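Local coordinates for protein acidic lectin (Psophocarpus tetragonolobus, PDB 1F9K) that binds galactosides as a legume lectin and probably agglutinates cells through H-antigen-type sugars, at residues I140-L151 against Y187-E198; E103-F111 against L209-K217. The protein carries 3 engineered substitutions. One frame throughout, in Å; residues are numbered along the deposited sequence.

Overall arrangement
In the legume lectin fold a curved sheet carries the metals and the sugar while a flatter sheet packs beneath it. Contact 1 joins the two sheets, setting the hairpin at one margin of the curved sheet against strand 185-192 of the other, whereas contact 2 seats a loop on strand 204-213 of the curved sheet, at the site of methyl alpha-D-galactopyranoside. Their centres lie 19 Å apart, yet they touch: Asp141 and Ile145 of contact 1 pack on Phe111 of contact 2. Both also come near the metal site, for the side chain of Thr150 is about 5 Å from manganese and that of Leu108 about 6 Å from either ion, manganese or calcium.

Contact 1 (I140-L151 against Y187-E198); sequences IDVNSIVSSKTL and YTLSNIVDLKQE
The interface between the two sheets of the legume lectin sandwich is entered here at one margin, where the hairpin of strands 137-142 and 149-152 faces strand 185-192 and the short helix 195-198 that follows it. Strands 149-151 and 187-192 run nearly antiparallel (174°) with their axes 7.6 Å apart, a separation filled by side chains. Leu189 is central: both its methyls press on CB of Leu151, CD1 at 3.9 Å from it, and CD2 also reaches CG1 of Ile140 at 4.2 Å. Leu151 answers with CD2, set 4.1 Å from CB of Tyr187. CG1 of Ile140 lies anti to the carbonyl carbon (chi1 -62°), which carries CD1 to within 3.9 Å of Asn191 CB, while its other branch, CG2, turns toward Val193.

At the far end the packing gives way to a polar link. ND2 of Asn143 donates to OE1 of Glu198 over 2.8 Å; the acceptor lies in the amide plane and uses its anti lone pair, but the N-H...O angle of 135° is bent. The amide oxygen of Asn143 is taken by Ala119 N, so both ends of the group are held. The second subunit adjoins the same strand: its Lys166 donates to Thr188 O and packs on Leu151. Aliphatic side chains interleaved between two facing antiparallel sheets characterise the legume lectin sandwich.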
ATOM      1  N   ILE A 140       0.318  13.782   1.396  1.00 24.99           N
ATOM      2  CA  ILE A 140       1.072  13.951   0.161  1.00 24.99           C
ATOM      3  C   ILE A 140       1.057  15.446  -0.130  1.00 24.99           C
ATOM      4  O   ILE A 140       0.038  15.992  -0.548  1.00 24.99           O
ATOM      5  CB  ILE A 140       0.422  13.175  -0.992  1.00  2.22           C
ATOM      6  CG1 ILE A 140       0.427  11.690  -0.656  1.00  2.22           C
ATOM      7  CG2 ILE A 140       1.168  13.442  -2.307  1.00  2.22           C
ATOM      8  CD1 ILE A 140      -0.202  10.837  -1.707  1.00  2.22           C
ATOM      9  N   ASP A 141       2.187  16.098   0.122  1.00 37.21           N
ATOM     10  CA  ASP A 141       2.298  17.534  -0.075  1.00 37.21           C
ATOM     11  C   ASP A 141       2.941  17.885  -1.413  1.00 37.21           C
ATOM     12  O   ASP A 141       4.114  17.571  -1.665  1.00 37.21           O
ATOM     13  CB  ASP A 141       3.107  18.164   1.062  1.00 17.27           C
ATOM     14  CG  ASP A 141       2.632  17.729   2.437  1.00 17.27           C
ATOM     15  OD1 ASP A 141       1.424  17.530   2.621  1.00 17.27           O
ATOM     16  OD2 ASP A 141       3.464  17.598   3.351  1.00 17.27           O
ATOM     17  N   VAL A 142       2.170  18.561  -2.258  1.00 20.25           N
ATOM     18  CA  VAL A 142       2.640  18.938  -3.574  1.00 20.25           C
ATOM     19  C   VAL A 142       2.756  20.454  -3.664  1.00 20.25           C
ATOM     20  O   VAL A 142       1.809  21.132  -4.044  1.00 20.25           O
ATOM     21  CB  VAL A 142       1.659  18.434  -4.642  1.00  6.83           C
ATOM     22  CG1 VAL A 142       2.273  18.585  -6.009  1.00  6.83           C
ATOM     23  CG2 VAL A 142       1.280  16.981  -4.360  1.00  6.83           C
ATOM     24  N   ASN A 143       3.923  20.977  -3.312  1.00 39.80           N
ATOM     25  CA  ASN A 143       4.167  22.412  -3.341  1.00 39.80           C
ATOM     26  C   ASN A 143       3.329  23.148  -2.323  1.00 39.80           C
ATOM     27  O   ASN A 143       2.849  24.248  -2.593  1.00 39.80           O
ATOM     28  CB  ASN A 143       3.884  22.984  -4.728  1.00 46.52           C
ATOM     29  CG  ASN A 143       5.000  22.710  -5.696  1.00 46.52           C
ATOM     30  OD1 ASN A 143       6.138  23.114  -5.459  1.00 46.52           O
ATOM     31  ND2 ASN A 143       4.692  22.017  -6.794  1.00 46.52           N
ATOM     32  N   SER A 144       3.152  22.544  -1.154  1.00 31.43           N
ATOM     33  CA  SER A 144       2.365  23.165  -0.093  1.00 31.43           C
ATOM     34  C   SER A 144       2.309  22.284   1.145  1.00 31.43           C
ATOM     35  O   SER A 144       2.342  21.064   1.024  1.00 31.43           O
ATOM     36  CB  SER A 144       0.939  23.428  -0.589  1.00 34.34           C
ATOM     37  OG  SER A 144       0.107  23.912   0.449  1.00 34.34           O
ATOM     38  N   ILE A 145       2.248  22.881   2.331  1.00 23.76           N
ATOM     39  CA  ILE A 145       2.138  22.048   3.521  1.00 23.76           C
ATOM     40  C   ILE A 145       0.712  21.500   3.556  1.00 23.76           C
ATOM     41  O   ILE A 145       0.416  20.507   4.235  1.00 23.76           O
ATOM     42  CB  ILE A 145       2.367  22.823   4.843  1.00 24.89           C
ATOM     43  CG1 ILE A 145       1.788  24.229   4.741  1.00 40.22           C
ATOM     44  CG2 ILE A 145       3.840  22.817   5.185  1.00 40.22           C
ATOM     45  N   VAL A 146      -0.175  22.165   2.826  1.00 19.74           N
ATOM     46  CA  VAL A 146      -1.563  21.738   2.787  1.00 19.74           C
ATOM     47  C   VAL A 146      -1.680  20.517   1.891  1.00 19.74           C
ATOM     48  O   VAL A 146      -1.935  20.637   0.700  1.00 19.74           O
ATOM     49  CB  VAL A 146      -2.484  22.857   2.257  1.00  8.20           C
ATOM     50  CG1 VAL A 146      -3.922  22.429   2.366  1.00  8.20           C
ATOM     51  CG2 VAL A 146      -2.287  24.114   3.060  1.00  8.20           C
ATOM     52  N   SER A 147      -1.492  19.346   2.483  1.00 23.22           N
ATOM     53  CA  SER A 147      -1.552  18.086   1.764  1.00 23.22           C
ATOM     54  C   SER A 147      -2.698  18.063   0.774  1.00 23.22           C
ATOM     55  O   SER A 147      -3.768  18.581   1.063  1.00 23.22           O
ATOM     56  CB  SER A 147      -1.718  16.926   2.751  1.00 15.49           C
ATOM     57  OG  SER A 147      -0.810  17.014   3.840  1.00 15.49           O
ATOM     58  N   SER A 148      -2.466  17.469  -0.392  1.00 16.41           N
ATOM     59  CA  SER A 148      -3.490  17.357  -1.414  1.00 16.41           C
ATOM     60  C   SER A 148      -4.388  16.188  -1.015  1.00 16.41           C
ATOM     61  O   SER A 148      -5.525  16.090  -1.465  1.00 16.41           O
ATOM     62  CB  SER A 148      -2.850  17.087  -2.767  1.00 53.43           C
ATOM     63  OG  SER A 148      -2.141  15.865  -2.726  1.00 53.43           O
ATOM     64  N   LYS A 149      -3.862  15.300  -0.178  1.00 28.69           N
ATOM     65  CA  LYS A 149      -4.614  14.155   0.334  1.00 28.69           C
ATOM     66  C   LYS A 149      -3.976  13.704   1.642  1.00 28.69           C
ATOM     67  O   LYS A 149      -2.758  13.796   1.795  1.00 28.69           O
ATOM     68  CB  LYS A 149      -4.619  12.992  -0.660  1.00 49.43           C
ATOM     69  CG  LYS A 149      -5.806  12.988  -1.582  1.00 67.43           C
ATOM     70  CD  LYS A 149      -6.289  11.571  -1.857  1.00 67.43           C
ATOM     71  CE  LYS A 149      -7.618  11.576  -2.627  1.00 67.43           C
ATOM     72  NZ  LYS A 149      -8.218  10.212  -2.798  1.00 67.43           N
ATOM     73  N   THR A 150      -4.787  13.247   2.595  1.00 17.02           N
ATOM     74  CA  THR A 150      -4.255  12.774   3.878  1.00 17.02           C
ATOM     75  C   THR A 150      -4.956  11.510   4.354  1.00 17.02           C
ATOM     76  O   THR A 150      -6.042  11.179   3.906  1.00 17.02           O
ATOM     77  CB  THR A 150      -4.386  13.829   5.031  1.00  5.01           C
ATOM     78  OG1 THR A 150      -5.763  13.959   5.417  1.00  5.01           O
ATOM     79  CG2 THR A 150      -3.835  15.170   4.614  1.00  5.01           C
ATOM     80  N   LEU A 151      -4.324  10.812   5.280  1.00 18.29           N
ATOM     81  CA  LEU A 151      -4.892   9.595   5.834  1.00 18.29           C
ATOM     82  C   LEU A 151      -4.469   9.482   7.297  1.00 18.29           C
ATOM     83  O   LEU A 151      -3.277   9.572   7.609  1.00 18.29           O
ATOM     84  CB  LEU A 151      -4.390   8.380   5.060  1.00 18.77           C
ATOM     85  CG  LEU A 151      -4.963   7.057   5.547  1.00 18.77           C
ATOM     86  CD1 LEU A 151      -6.364   6.905   5.043  1.00 18.77           C
ATOM     87  CD2 LEU A 151      -4.100   5.924   5.043  1.00 18.77           C
ATOM     88  N   TYR A 187      -1.351   0.974   6.544  1.00 19.65           N
ATOM     89  CA  TYR A 187      -1.970   2.210   6.098  1.00 19.65           C
ATOM     90  C   TYR A 187      -1.515   2.494   4.671  1.00 19.65           C
ATOM     91  O   TYR A 187      -0.316   2.580   4.404  1.00 19.65           O
ATOM     92  CB  TYR A 187      -1.549   3.353   7.017  1.00 20.11           C
ATOM     93  CG  TYR A 187      -1.953   3.127   8.458  1.00 20.11           C
ATOM     94  CD1 TYR A 187      -3.261   3.341   8.888  1.00 20.11           C
ATOM     95  CD2 TYR A 187      -1.031   2.654   9.384  1.00 20.11           C
ATOM     96  CE1 TYR A 187      -3.630   3.083  10.217  1.00 20.11           C
ATOM     97  CE2 TYR A 187      -1.394   2.390  10.710  1.00 20.11           C
ATOM     98  CZ  TYR A 187      -2.686   2.601  11.120  1.00 20.11           C
ATOM     99  OH  TYR A 187      -3.026   2.301  12.423  1.00 20.11           O
ATOM    100  N   THR A 188      -2.470   2.624   3.752  1.00 21.61           N
ATOM    101  CA  THR A 188      -2.125   2.907   2.365  1.00 21.61           C
ATOM    102  C   THR A 188      -2.889   4.119   1.818  1.00 21.61           C
ATOM    103  O   THR A 188      -4.097   4.233   1.986  1.00 21.61           O
ATOM    104  CB  THR A 188      -2.368   1.679   1.484  1.00 17.06           C
ATOM    105  OG1 THR A 188      -1.781   1.914   0.203  1.00 17.06           O
ATOM    106  CG2 THR A 188      -3.862   1.414   1.321  1.00 17.06           C
ATOM    107  N   LEU A 189      -2.158   5.020   1.172  1.00 34.73           N
ATOM    108  CA  LEU A 189      -2.713   6.252   0.622  1.00 34.73           C
ATOM    109  C   LEU A 189      -2.078   6.587  -0.729  1.00 34.73           C
ATOM    110  O   LEU A 189      -0.855   6.594  -0.852  1.00 34.73           O
ATOM    111  CB  LEU A 189      -2.445   7.397   1.592  1.00 18.61           C
ATOM    112  CG  LEU A 189      -2.831   8.798   1.140  1.00 18.61           C
ATOM    113  CD1 LEU A 189      -4.340   8.958   1.182  1.00 18.61           C
ATOM    114  CD2 LEU A 189      -2.186   9.798   2.056  1.00 18.61           C
ATOM    115  N   SER A 190      -2.901   6.892  -1.730  1.00 33.99           N
ATOM    116  CA  SER A 190      -2.395   7.205  -3.070  1.00 33.99           C
ATOM    117  C   SER A 190      -3.108   8.373  -3.746  1.00 33.99           C
ATOM    118  O   SER A 190      -4.297   8.628  -3.517  1.00 33.99           O
ATOM    119  CB  SER A 190      -2.528   5.984  -3.992  1.00 10.29           C
ATOM    120  OG  SER A 190      -2.339   4.781  -3.271  1.00 28.29           O
ATOM    121  N   ASN A 191      -2.378   9.071  -4.605  1.00 33.73           N
ATOM    122  CA  ASN A 191      -2.954  10.184  -5.340  1.00 33.73           C
ATOM    123  C   ASN A 191      -2.235  10.337  -6.664  1.00 33.73           C
ATOM    124  O   ASN A 191      -1.283   9.614  -6.939  1.00 33.73           O
ATOM    125  CB  ASN A 191      -2.826  11.481  -4.560  1.00 33.55           C
ATOM    126  CG  ASN A 191      -3.694  12.576  -5.133  1.00 33.55           C
ATOM    127  OD1 ASN A 191      -3.554  13.753  -4.788  1.00 33.55           O
ATOM    128  ND2 ASN A 191      -4.619  12.188  -6.011  1.00 33.55           N
ATOM    129  N   ILE A 192      -2.692  11.276  -7.483  1.00 42.76           N
ATOM    130  CA  ILE A 192      -2.065  11.513  -8.777  1.00 42.76           C
ATOM    131  C   ILE A 192      -1.138  12.720  -8.751  1.00 42.76           C
ATOM    132  O   ILE A 192      -1.522  13.805  -8.322  1.00 42.76           O
ATOM    133  CB  ILE A 192      -3.111  11.697  -9.898  1.00 30.89           C
ATOM    134  CG1 ILE A 192      -3.603  10.324 -10.372  1.00 30.89           C
ATOM    135  CG2 ILE A 192      -2.505  12.479 -11.050  1.00 30.89           C
ATOM    136  CD1 ILE A 192      -4.528  10.394 -11.542  1.00 30.89           C
ATOM    137  N   VAL A 193       0.086  12.509  -9.228  1.00 32.02           N
ATOM    138  CA  VAL A 193       1.096  13.544  -9.256  1.00 32.02           C
ATOM    139  C   VAL A 193       1.865  13.490 -10.569  1.00 32.02           C
ATOM    140  O   VAL A 193       2.298  12.422 -11.021  1.00 32.02           O
ATOM    141  CB  VAL A 193       2.105  13.362  -8.104  1.00 51.93           C
ATOM    142  CG1 VAL A 193       3.026  14.541  -8.051  1.00 51.93           C
ATOM    143  CG2 VAL A 193       1.388  13.207  -6.783  1.00 51.93           C
ATOM    144  N   ASP A 194       2.036  14.659 -11.169  1.00 48.14           N
ATOM    145  CA  ASP A 194       2.758  14.797 -12.424  1.00 48.14           C
ATOM    146  C   ASP A 194       4.079  15.492 -12.091  1.00 48.14           C
ATOM    147  O   ASP A 194       4.136  16.729 -12.006  1.00 48.14           O
ATOM    148  CB  ASP A 194       1.926  15.650 -13.381  1.00 59.85           C
ATOM    149  CG  ASP A 194       2.469  15.649 -14.794  1.00 59.85           C
ATOM    150  OD1 ASP A 194       3.606  15.174 -14.997  1.00 59.85           O
ATOM    151  OD2 ASP A 194       1.755  16.129 -15.700  1.00 59.85           O
ATOM    152  N   LEU A 195       5.136  14.701 -11.905  1.00 35.83           N
ATOM    153  CA  LEU A 195       6.449  15.255 -11.540  1.00 35.83           C
ATOM    154  C   LEU A 195       6.989  16.324 -12.477  1.00 35.83           C
ATOM    155  O   LEU A 195       7.590  17.298 -12.033  1.00 35.83           O
ATOM    156  CB  LEU A 195       7.488  14.139 -11.392  1.00 23.08           C
ATOM    157  CG  LEU A 195       7.331  13.285 -10.126  1.00 23.08           C
ATOM    158  CD1 LEU A 195       8.432  12.241 -10.071  1.00 23.08           C
ATOM    159  CD2 LEU A 195       7.363  14.182  -8.890  1.00 23.08           C
ATOM    160  N   LYS A 196       6.772  16.143 -13.773  1.00 30.93           N
ATOM    161  CA  LYS A 196       7.242  17.113 -14.751  1.00 30.93           C
ATOM    162  C   LYS A 196       6.602  18.469 -14.491  1.00 30.93           C
ATOM    163  O   LYS A 196       7.273  19.496 -14.479  1.00 30.93           O
ATOM    164  CB  LYS A 196       6.910  16.637 -16.163  1.00 57.48           C
ATOM    165  N   GLN A 197       5.295  18.463 -14.273  1.00 57.51           N
ATOM    166  CA  GLN A 197       4.556  19.692 -14.042  1.00 57.51           C
ATOM    167  C   GLN A 197       4.910  20.386 -12.729  1.00 57.51           C
ATOM    168  O   GLN A 197       5.063  21.606 -12.693  1.00 57.51           O
ATOM    169  CB  GLN A 197       3.074  19.397 -14.095  1.00 18.43           C
ATOM    170  N   GLU A 198       5.058  19.606 -11.662  1.00 71.33           N
ATOM    171  CA  GLU A 198       5.365  20.156 -10.345  1.00 71.33           C
ATOM    172  C   GLU A 198       6.816  20.619 -10.200  1.00 71.33           C
ATOM    173  O   GLU A 198       7.156  21.402  -9.310  1.00 71.33           O
ATOM    174  CB  GLU A 198       5.033  19.116  -9.279  1.00 48.41           C
ATOM    175  CG  GLU A 198       3.595  18.667  -9.313  1.00 48.41           C
ATOM    176  CD  GLU A 198       2.627  19.837  -9.226  1.00 48.41           C
ATOM    177  OE1 GLU A 198       2.833  20.709  -8.352  1.00 48.41           O
ATOM    178  OE2 GLU A 198       1.658  19.885 -10.022  1.00 48.41           O
TER

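Contact 2 (E103-F111 against L209-K217); sequences EDGGNLGVF and LSATTGYQK. With AMG (methyl alpha-D-galactopyranoside), chain E.
The hydroxyls of Thr212 and Ser210, rising from strand 204-213, donate to backbone carbonyls of loop 103-111, which forms part of the galactoside pocket. Thr212 OG1 donates to Gly105 O at 2.9 Å, and Ser210 OG to Leu108 O at 2.8 Å. The threonine hydroxyl lies between its own N and carbonyl carbon (chi1 58°), which leaves CG2 to pack against the backbone of Leu108 and Gly109. Gly105 O is gripped twice: Leu108 N, 2.8 Å from it, and Thr212 OG1 approach from opposite faces of the carbonyl plane, pinning the turn from both sides. Gly48 O offers the Ser210 proton a weak alternative acceptor.

Asp104 presents CB to CE1 of Tyr215, while its carboxylate forms salt bridges to Arg21 (through OD1) and Lys45 (through OD2) and a hydrogen bond with Thr47 OG1 (at OD1). The tyrosine ring meets Gly105 N at its edge, near the ring plane, with 3.8 Å between that nitrogen and CE1.

The sugar is held by both segments. Gly106 N reaches O3 of the galactoside through a weak, bent bond (2.8 Å, 119°), Tyr215 N makes a long, weak one to O4, and NE2 of Gln216 donates more directly to O6 (2.8 Å, 156°). Asp88, the Gly106 amide, Asn129 and the aromatic Phe127 line the pocket in the manner of legume lectin sugar sites, with Asp88 OD2 hydrogen-bonded to the ligand and loop 214-216 adding further contacts.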
ATOM      1  N   GLU A 103      11.013  26.290   6.492  1.00 13.62           N
ATOM      2  CA  GLU A 103      10.829  26.839   7.826  1.00 13.62           C
ATOM      3  C   GLU A 103      10.809  25.733   8.881  1.00 13.62           C
ATOM      4  O   GLU A 103      10.774  24.541   8.546  1.00 13.62           O
ATOM      5  CB  GLU A 103       9.513  27.598   7.897  1.00 66.60           C
ATOM      6  CG  GLU A 103       9.398  28.655   6.850  1.00 66.60           C
ATOM      7  CD  GLU A 103      10.501  29.663   6.955  1.00 66.60           C
ATOM      8  OE1 GLU A 103      10.516  30.423   7.951  1.00 66.60           O
ATOM      9  OE2 GLU A 103      11.352  29.685   6.044  1.00 66.60           O
ATOM     10  N   ASP A 104      10.820  26.143  10.152  1.00 41.62           N
ATOM     11  CA  ASP A 104      10.786  25.214  11.276  1.00 41.62           C
ATOM     12  C   ASP A 104       9.368  24.725  11.534  1.00 41.62           C
ATOM     13  O   ASP A 104       8.466  24.917  10.724  1.00 41.62           O
ATOM     14  CB  ASP A 104      11.289  25.900  12.545  1.00 59.91           C
ATOM     15  CG  ASP A 104      12.763  26.211  12.497  1.00 59.91           C
ATOM     16  OD1 ASP A 104      13.553  25.327  12.107  1.00 59.91           O
ATOM     17  OD2 ASP A 104      13.133  27.339  12.866  1.00 59.91           O
ATOM     18  N   GLY A 105       9.187  24.088  12.679  1.00 44.76           N
ATOM     19  CA  GLY A 105       7.880  23.600  13.080  1.00 44.76           C
ATOM     20  C   GLY A 105       6.972  22.994  12.030  1.00 44.76           C
ATOM     21  O   GLY A 105       7.366  22.075  11.308  1.00 44.76           O
ATOM     22  N   GLY A 106       5.749  23.524  11.962  1.00 22.05           N
ATOM     23  CA  GLY A 106       4.733  23.049  11.029  1.00 22.05           C
ATOM     24  C   GLY A 106       5.114  22.895   9.572  1.00 22.05           C
ATOM     25  O   GLY A 106       4.434  22.194   8.826  1.00 22.05           O
ATOM     26  N   ASN A 107       6.184  23.549   9.148  1.00 12.50           N
ATOM     27  CA  ASN A 107       6.617  23.423   7.768  1.00 12.50           C
ATOM     28  C   ASN A 107       7.622  22.299   7.586  1.00 12.50           C
ATOM     29  O   ASN A 107       8.283  22.189   6.557  1.00 12.50           O
ATOM     30  CB  ASN A 107       7.167  24.748   7.274  1.00 24.91           C
ATOM     31  CG  ASN A 107       6.074  25.776   7.086  1.00 24.91           C
ATOM     32  OD1 ASN A 107       5.277  25.687   6.158  1.00 24.91           O
ATOM     33  ND2 ASN A 107       6.018  26.746   7.977  1.00 24.91           N
ATOM     34  N   LEU A 108       7.711  21.456   8.607  1.00 21.15           N
ATOM     35  CA  LEU A 108       8.580  20.296   8.581  1.00 21.15           C
ATOM     36  C   LEU A 108       9.937  20.533   7.979  1.00 21.15           C
ATOM     37  O   LEU A 108      10.554  19.619   7.452  1.00 21.15           O
ATOM     38  CB  LEU A 108       7.899  19.196   7.811  1.00  9.18           C
ATOM     39  CG  LEU A 108       6.577  18.802   8.432  1.00  9.18           C
ATOM     40  CD1 LEU A 108       5.924  17.828   7.505  1.00  9.18           C
ATOM     41  CD2 LEU A 108       6.806  18.185   9.800  1.00  9.18           C
ATOM     42  N   GLY A 109      10.396  21.768   8.043  1.00 29.86           N
ATOM     43  CA  GLY A 109      11.701  22.084   7.509  1.00 29.86           C
ATOM     44  C   GLY A 109      11.783  21.919   6.016  1.00 29.86           C
ATOM     45  O   GLY A 109      12.862  21.778   5.478  1.00 29.86           O
ATOM     46  N   VAL A 110      10.646  21.952   5.335  1.00 38.27           N
ATOM     47  CA  VAL A 110      10.635  21.784   3.893  1.00 38.27           C
ATOM     48  C   VAL A 110       9.979  22.916   3.120  1.00 38.27           C
ATOM     49  O   VAL A 110      10.518  23.359   2.123  1.00 38.27           O
ATOM     50  CB  VAL A 110       9.957  20.456   3.516  1.00  6.52           C
ATOM     51  CG1 VAL A 110       9.674  20.392   2.011  1.00  6.52           C
ATOM     52  CG2 VAL A 110      10.851  19.297   3.970  1.00  6.52           C
ATOM     53  N   PHE A 111       8.826  23.395   3.568  1.00 24.69           N
ATOM     54  CA  PHE A 111       8.157  24.472   2.846  1.00 24.69           C
ATOM     55  C   PHE A 111       8.342  25.847   3.460  1.00 24.69           C
ATOM     56  O   PHE A 111       8.626  25.967   4.638  1.00 24.69           O
ATOM     57  CB  PHE A 111       6.667  24.167   2.715  1.00 23.46           C
ATOM     58  CG  PHE A 111       6.390  22.855   2.076  1.00 23.46           C
ATOM     59  CD1 PHE A 111       6.399  21.696   2.821  1.00 23.46           C
ATOM     60  CD2 PHE A 111       6.206  22.767   0.715  1.00 23.46           C
ATOM     61  CE1 PHE A 111       6.234  20.453   2.215  1.00 23.46           C
ATOM     62  CE2 PHE A 111       6.042  21.542   0.099  1.00 23.46           C
ATOM     63  CZ  PHE A 111       6.059  20.375   0.854  1.00 23.46           C
ATOM     64  N   LEU A 209      15.296  13.415   3.712  1.00 33.91           N
ATOM     65  CA  LEU A 209      14.469  13.155   4.882  1.00 33.91           C
ATOM     66  C   LEU A 209      14.599  14.357   5.821  1.00 33.91           C
ATOM     67  O   LEU A 209      15.697  14.843   6.063  1.00 33.91           O
ATOM     68  CB  LEU A 209      14.959  11.903   5.589  1.00 20.80           C
ATOM     69  CG  LEU A 209      14.679  10.610   4.835  1.00 20.80           C
ATOM     70  CD1 LEU A 209      15.415   9.454   5.468  1.00 20.80           C
ATOM     71  CD2 LEU A 209      13.174  10.337   4.859  1.00 20.80           C
ATOM     72  N   SER A 210      13.479  14.837   6.350  1.00 45.92           N
ATOM     73  CA  SER A 210      13.496  15.995   7.241  1.00 45.92           C
ATOM     74  C   SER A 210      12.546  15.824   8.427  1.00 45.92           C
ATOM     75  O   SER A 210      11.574  15.084   8.344  1.00 45.92           O
ATOM     76  CB  SER A 210      13.119  17.252   6.446  1.00 23.80           C
ATOM     77  OG  SER A 210      13.101  18.398   7.274  1.00 23.80           O
ATOM     78  N   ALA A 211      12.842  16.504   9.532  1.00 30.73           N
ATOM     79  CA  ALA A 211      12.007  16.449  10.741  1.00 30.73           C
ATOM     80  C   ALA A 211      12.224  17.680  11.635  1.00 30.73           C
ATOM     81  O   ALA A 211      13.280  18.310  11.608  1.00 30.73           O
ATOM     82  CB  ALA A 211      12.279  15.160  11.534  1.00  2.00           C
ATOM     83  N   THR A 212      11.211  18.011  12.431  1.00 16.87           N
ATOM     84  CA  THR A 212      11.266  19.175  13.310  1.00 16.87           C
ATOM     85  C   THR A 212      10.519  19.006  14.629  1.00 16.87           C
ATOM     86  O   THR A 212       9.505  18.328  14.694  1.00 16.87           O
ATOM     87  CB  THR A 212      10.656  20.393  12.624  1.00 23.18           C
ATOM     88  OG1 THR A 212       9.298  20.109  12.256  1.00 23.18           O
ATOM     89  CG2 THR A 212      11.440  20.745  11.394  1.00 23.18           C
ATOM     90  N   THR A 213      11.021  19.637  15.681  1.00 20.53           N
ATOM     91  CA  THR A 213      10.345  19.580  16.969  1.00 20.53           C
ATOM     92  C   THR A 213       9.627  20.913  17.160  1.00 20.53           C
ATOM     93  O   THR A 213       9.952  21.895  16.476  1.00 20.53           O
ATOM     94  CB  THR A 213      11.307  19.315  18.147  1.00 27.22           C
ATOM     95  OG1 THR A 213      12.311  20.336  18.210  1.00 27.22           O
ATOM     96  CG2 THR A 213      11.948  17.955  17.988  1.00 27.22           C
ATOM     97  N   GLY A 214       8.665  20.929  18.090  1.00 19.86           N
ATOM     98  CA  GLY A 214       7.830  22.092  18.354  1.00 19.86           C
ATOM     99  C   GLY A 214       8.350  23.473  18.715  1.00 19.86           C
ATOM    100  O   GLY A 214       9.509  23.692  19.049  1.00 19.86           O
ATOM    101  N   TYR A 215       7.434  24.425  18.623  1.00 21.93           N
ATOM    102  CA  TYR A 215       7.712  25.820  18.924  1.00 21.93           C
ATOM    103  C   TYR A 215       7.490  26.133  20.389  1.00 21.93           C
ATOM    104  O   TYR A 215       7.599  27.274  20.802  1.00 21.93           O
ATOM    105  CB  TYR A 215       6.801  26.734  18.102  1.00 27.29           C
ATOM    106  CG  TYR A 215       7.450  27.389  16.913  1.00 27.29           C
ATOM    107  CD1 TYR A 215       7.848  26.641  15.812  1.00 27.29           C
ATOM    108  CD2 TYR A 215       7.578  28.768  16.856  1.00 27.29           C
ATOM    109  CE1 TYR A 215       8.343  27.248  14.674  1.00 27.29           C
ATOM    110  CE2 TYR A 215       8.072  29.394  15.724  1.00 27.29           C
ATOM    111  CZ  TYR A 215       8.448  28.627  14.631  1.00 27.29           C
ATOM    112  OH  TYR A 215       8.882  29.251  13.484  1.00 27.29           O
ATOM    113  N   GLN A 216       7.155  25.133  21.179  1.00 29.67           N
ATOM    114  CA  GLN A 216       6.920  25.380  22.585  1.00 29.67           C
ATOM    115  C   GLN A 216       7.694  24.349  23.374  1.00 29.67           C
ATOM    116  O   GLN A 216       7.952  23.261  22.882  1.00 29.67           O
ATOM    117  CB  GLN A 216       5.423  25.298  22.873  1.00 50.81           C
ATOM    118  CG  GLN A 216       4.581  25.888  21.749  1.00 50.81           C
ATOM    119  CD  GLN A 216       3.184  26.294  22.188  1.00 50.81           C
ATOM    120  OE1 GLN A 216       2.993  27.374  22.759  1.00 50.81           O
ATOM    121  NE2 GLN A 216       2.200  25.433  21.928  1.00 50.81           N
ATOM    122  N   LYS A 217       8.088  24.690  24.589  1.00 17.94           N
ATOM    123  CA  LYS A 217       8.842  23.741  25.387  1.00 17.94           C
ATOM    124  C   LYS A 217       8.062  22.435  25.558  1.00 17.94           C
ATOM    125  O   LYS A 217       6.851  22.440  25.810  1.00 17.94           O
ATOM    126  CB  LYS A 217       9.209  24.351  26.759  1.00 13.62           C
TER
HETATM  127  C1  AMG E 301       3.184  26.364  16.852  1.00 20.56           C
HETATM  128  C2  AMG E 301       3.789  25.913  15.519  1.00 20.56           C
HETATM  129  C3  AMG E 301       3.340  24.464  15.215  1.00 20.56           C
HETATM  130  C4  AMG E 301       3.663  23.519  16.403  1.00 20.56           C
HETATM  131  C5  AMG E 301       3.180  24.101  17.737  1.00 20.56           C
HETATM  132  C6  AMG E 301       3.799  23.339  18.889  1.00 20.56           C
HETATM  133  C7  AMG E 301       1.108  26.769  17.972  1.00 20.56           C
HETATM  134  O1  AMG E 301       1.790  26.428  16.752  1.00 20.56           O
HETATM  135  O2  AMG E 301       3.427  26.806  14.466  1.00 20.56           O
HETATM  136  O3  AMG E 301       3.980  23.994  14.034  1.00 20.56           O
HETATM  137  O4  AMG E 301       5.059  23.262  16.494  1.00 20.56           O
HETATM  138  O5  AMG E 301       3.609  25.475  17.884  1.00 20.56           O
HETATM  139  O6  AMG E 301       3.019  23.461  20.065  1.00 20.56           O